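Local coordinates for protein alkaline serine protease (Thermobifida fusca, PDB 2PFE) that probably cleaves peptide bonds as a secreted serine endopeptidase of the chymotrypsin-like S1 family, the chain here being its protease domain, at residues A[20-25]-A[179-184]. Residues are numbered along the deposited sequence; the frame is centred on the assembly and turned at random.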
ATOM      1  N   PHE A  20       2.207   0.566   4.760  1.00  3.86           N
ATOM      2  CA  PHE A  20       2.237   1.196   6.081  1.00  4.22           C
ATOM      3  C   PHE A  20       2.877   0.236   7.084  1.00  4.35           C
ATOM      4  O   PHE A  20       2.556  -0.951   7.087  1.00  5.23           O
ATOM      5  CB  PHE A  20       0.820   1.477   6.612  1.00  3.68           C
ATOM      6  CG  PHE A  20       0.022   2.486   5.807  1.00  4.31           C
ATOM      7  CD1 PHE A  20      -0.907   2.071   4.856  1.00  4.73           C
ATOM      8  CD2 PHE A  20       0.188   3.846   6.009  1.00  4.70           C
ATOM      9  CE1 PHE A  20      -1.658   3.020   4.121  1.00  4.86           C
ATOM     10  CE2 PHE A  20      -0.539   4.784   5.277  1.00  4.75           C
ATOM     11  CZ  PHE A  20      -1.472   4.372   4.346  1.00  4.54           C
ATOM     12  N   SER A  21       3.751   0.741   7.938  1.00  4.34           N
ATOM     13  CA  SER A  21       4.207  -0.063   9.087  1.00  4.10           C
ATOM     14  C   SER A  21       3.015  -0.554   9.907  1.00  3.97           C
ATOM     15  O   SER A  21       2.050   0.201  10.144  1.00  4.07           O
ATOM     16  CB  SER A  21       5.120   0.738  10.009  1.00  4.35           C
ATOM     17  OG  SER A  21       6.366   1.027   9.385  1.00  4.74           O
ATOM     18  N   VAL A  22       3.093  -1.810  10.349  1.00  3.71           N
ATOM     19  CA  VAL A  22       2.069  -2.419  11.215  1.00  4.48           C
ATOM     20  C   VAL A  22       2.717  -3.234  12.329  1.00  5.31           C
ATOM     21  O   VAL A  22       3.899  -3.561  12.260  1.00  5.09           O
ATOM     22  CB  VAL A  22       1.084  -3.341  10.424  1.00  4.46           C
ATOM     23  CG1 VAL A  22       0.239  -2.552   9.416  1.00  3.92           C
ATOM     24  CG2 VAL A  22       1.809  -4.512   9.750  1.00  5.89           C
ATOM     25  N   ARG A  23       1.922  -3.539  13.351  1.00  5.58           N
ATOM     26  CA  ARG A  23       2.290  -4.502  14.387  1.00  6.66           C
ATOM     27  C   ARG A  23       1.248  -5.612  14.452  1.00  7.01           C
ATOM     28  O   ARG A  23       0.082  -5.386  14.144  1.00  6.94           O
ATOM     29  CB  ARG A  23       2.365  -3.836  15.768  1.00  6.60           C
ATOM     30  CG  ARG A  23       3.357  -2.716  15.882  1.00  8.58           C
ATOM     31  CD  ARG A  23       3.252  -2.058  17.250  1.00 10.76           C
ATOM     32  NE  ARG A  23       4.124  -0.886  17.345  1.00 12.14           N
ATOM     33  CZ  ARG A  23       5.445  -0.934  17.495  1.00 14.18           C
ATOM     34  NH1 ARG A  23       6.077  -2.103  17.593  1.00 16.67           N
ATOM     35  NH2 ARG A  23       6.143   0.198  17.560  1.00 15.79           N
ATOM     36  N   GLN A  24       1.679  -6.803  14.865  1.00  8.05           N
ATOM     37  CA  GLN A  24       0.769  -7.882  15.203  1.00  9.28           C
ATOM     38  C   GLN A  24       1.300  -8.448  16.499  1.00  9.41           C
ATOM     39  O   GLN A  24       2.297  -9.168  16.508  1.00  9.33           O
ATOM     40  CB  GLN A  24       0.743  -8.961  14.121  1.00  9.16           C
ATOM     41  CG  GLN A  24      -0.331 -10.047  14.365  1.00 10.73           C
ATOM     42  CD  GLN A  24      -0.348 -11.104  13.279  1.00 10.83           C
ATOM     43  OE1 GLN A  24       0.539 -11.956  13.220  1.00 13.98           O
ATOM     44  NE2 GLN A  24      -1.364 -11.060  12.417  1.00 12.25           N
ATOM     45  N   GLY A  25       0.649  -8.081  17.594  1.00 10.01           N
ATOM     46  CA  GLY A  25       1.171  -8.383  18.921  1.00 10.69           C
ATOM     47  C   GLY A  25       2.587  -7.844  19.045  1.00 11.06           C
ATOM     48  O   GLY A  25       2.806  -6.628  18.952  1.00 12.28           O
ATOM     49  N   PHE A 179      -6.190  -9.376   8.759  1.00  4.88           N
ATOM     50  CA  PHE A 179      -4.930  -9.941   9.245  1.00  4.47           C
ATOM     51  C   PHE A 179      -4.665  -9.704  10.732  1.00  4.81           C
ATOM     52  O   PHE A 179      -3.631 -10.133  11.251  1.00  5.99           O
ATOM     53  CB  PHE A 179      -3.749  -9.447   8.399  1.00  4.35           C
ATOM     54  CG  PHE A 179      -3.824  -9.883   6.969  1.00  4.88           C
ATOM     55  CD1 PHE A 179      -4.003  -8.936   5.962  1.00  6.01           C
ATOM     56  CD2 PHE A 179      -3.766 -11.241   6.629  1.00  3.80           C
ATOM     57  CE1 PHE A 179      -4.091  -9.312   4.630  1.00  5.37           C
ATOM     58  CE2 PHE A 179      -3.857 -11.625   5.294  1.00  6.94           C
ATOM     59  CZ  PHE A 179      -4.027 -10.663   4.295  1.00  5.94           C
ATOM     60  N   GLY A 180      -5.605  -9.047  11.413  1.00  4.57           N
ATOM     61  CA  GLY A 180      -5.467  -8.749  12.839  1.00  4.82           C
ATOM     62  C   GLY A 180      -4.252  -7.882  13.153  1.00  4.84           C
ATOM     63  O   GLY A 180      -3.456  -8.223  14.038  1.00  5.59           O
ATOM     64  N   LEU A 181      -4.113  -6.773  12.414  1.00  4.39           N
ATOM     65  CA  LEU A 181      -2.955  -5.855  12.476  1.00  5.26           C
ATOM     66  C   LEU A 181      -3.316  -4.520  13.122  1.00  5.46           C
ATOM     67  O   LEU A 181      -4.464  -4.053  13.009  1.00  6.20           O
ATOM     68  CB  LEU A 181      -2.440  -5.585  11.051  1.00  4.82           C
ATOM     69  CG  LEU A 181      -2.034  -6.836  10.268  1.00  5.02           C
ATOM     70  CD1 LEU A 181      -1.741  -6.515   8.809  1.00  5.91           C
ATOM     71  CD2 LEU A 181      -0.835  -7.523  10.932  1.00  3.79           C
ATOM     72  N   GLN A 182      -2.330  -3.906  13.779  1.00  5.73           N
ATOM     73  CA  GLN A 182      -2.475  -2.569  14.324  1.00  6.30           C
ATOM     74  C   GLN A 182      -1.586  -1.629  13.503  1.00  6.36           C
ATOM     75  O   GLN A 182      -0.406  -1.911  13.277  1.00  6.59           O
ATOM     76  CB  GLN A 182      -2.090  -2.547  15.814  1.00  6.60           C
ATOM     77  CG  GLN A 182      -3.005  -3.422  16.699  1.00 11.29           C
ATOM     78  CD  GLN A 182      -2.687  -4.927  16.613  1.00 13.98           C
ATOM     79  OE1 GLN A 182      -1.517  -5.330  16.711  1.00 16.20           O
ATOM     80  NE2 GLN A 182      -3.733  -5.761  16.439  1.00 13.46           N
ATOM     81  N   LEU A 183      -2.169  -0.529  13.037  1.00  6.11           N
ATOM     82  CA  LEU A 183      -1.434   0.488  12.295  1.00  6.94           C
ATOM     83  C   LEU A 183      -0.453   1.227  13.201  1.00  6.43           C
ATOM     84  O   LEU A 183      -0.808   1.622  14.315  1.00  5.88           O
ATOM     85  CB  LEU A 183      -2.420   1.490  11.693  1.00  6.79           C
ATOM     86  CG  LEU A 183      -1.914   2.546  10.713  1.00  7.43           C
ATOM     87  CD1 LEU A 183      -1.468   1.926   9.395  1.00  6.74           C
ATOM     88  CD2 LEU A 183      -3.007   3.564  10.472  1.00  7.62           C
ATOM     89  N   VAL A 184       0.778   1.419  12.726  1.00  6.35           N
ATOM     90  CA  VAL A 184       1.751   2.223  13.469  1.00  5.67           C
ATOM     91  C   VAL A 184       1.478   3.707  13.189  1.00  5.93           C
ATOM     92  O   VAL A 184       1.498   4.153  12.043  1.00  6.02           O
ATOM     93  CB  VAL A 184       3.210   1.806  13.157  1.00  5.98           C
ATOM     94  CG1 VAL A 184       4.210   2.755  13.828  1.00  5.51           C
ATOM     95  CG2 VAL A 184       3.471   0.375  13.621  1.00  4.92           C
TER
HETATM   96  O   HOH W   1       2.028   3.164   9.584  1.00  6.68           O
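L183 CD1 meets the F20 ring obliquely at its CB end, 3.6 Å from F20 CB. L183 CG stands anti to its backbone N (chi1 -172°), which carries the methyl across to F20, and A150 and V85 touch both side chains. The R23 guanidinium is likewise met obliquely by V184 CG2, which also packs 3.8 Å from R23 CG. The Q24 amide presents NE2 to F179 O at 2.7 Å, but the N-H...O angle of 124° makes this bond weak. Q24 CB rests 3.8 Å from L181 CD2, and Q24 NE2 lies 3.9 Å from the same methyl. Shortening Q24 to an alanine would keep the CB contact but is likely to leave F179 O without this donor and L181 CD2 without the amide beside it. Backbone bonds fix the antiparallel register: the reciprocal bonds R23 N to Q182 O (2.8 Å) and Q182 N to R23 O (2.9 Å) make R23-Q182 the hydrogen-bonded pair. V184 N also bonds to S21 O, and a water bridges that oxygen to V184 O. Strand 182-183 thus becomes an outermost strand of the N-terminal sheet, one residue beyond the Schellman motif at G180. V22 and L181 both pack onto W62 and L176. The contact thus has two parts: backbone hydrogen bonds set the register, and apolar side chains join helix 172-179 to the sheet.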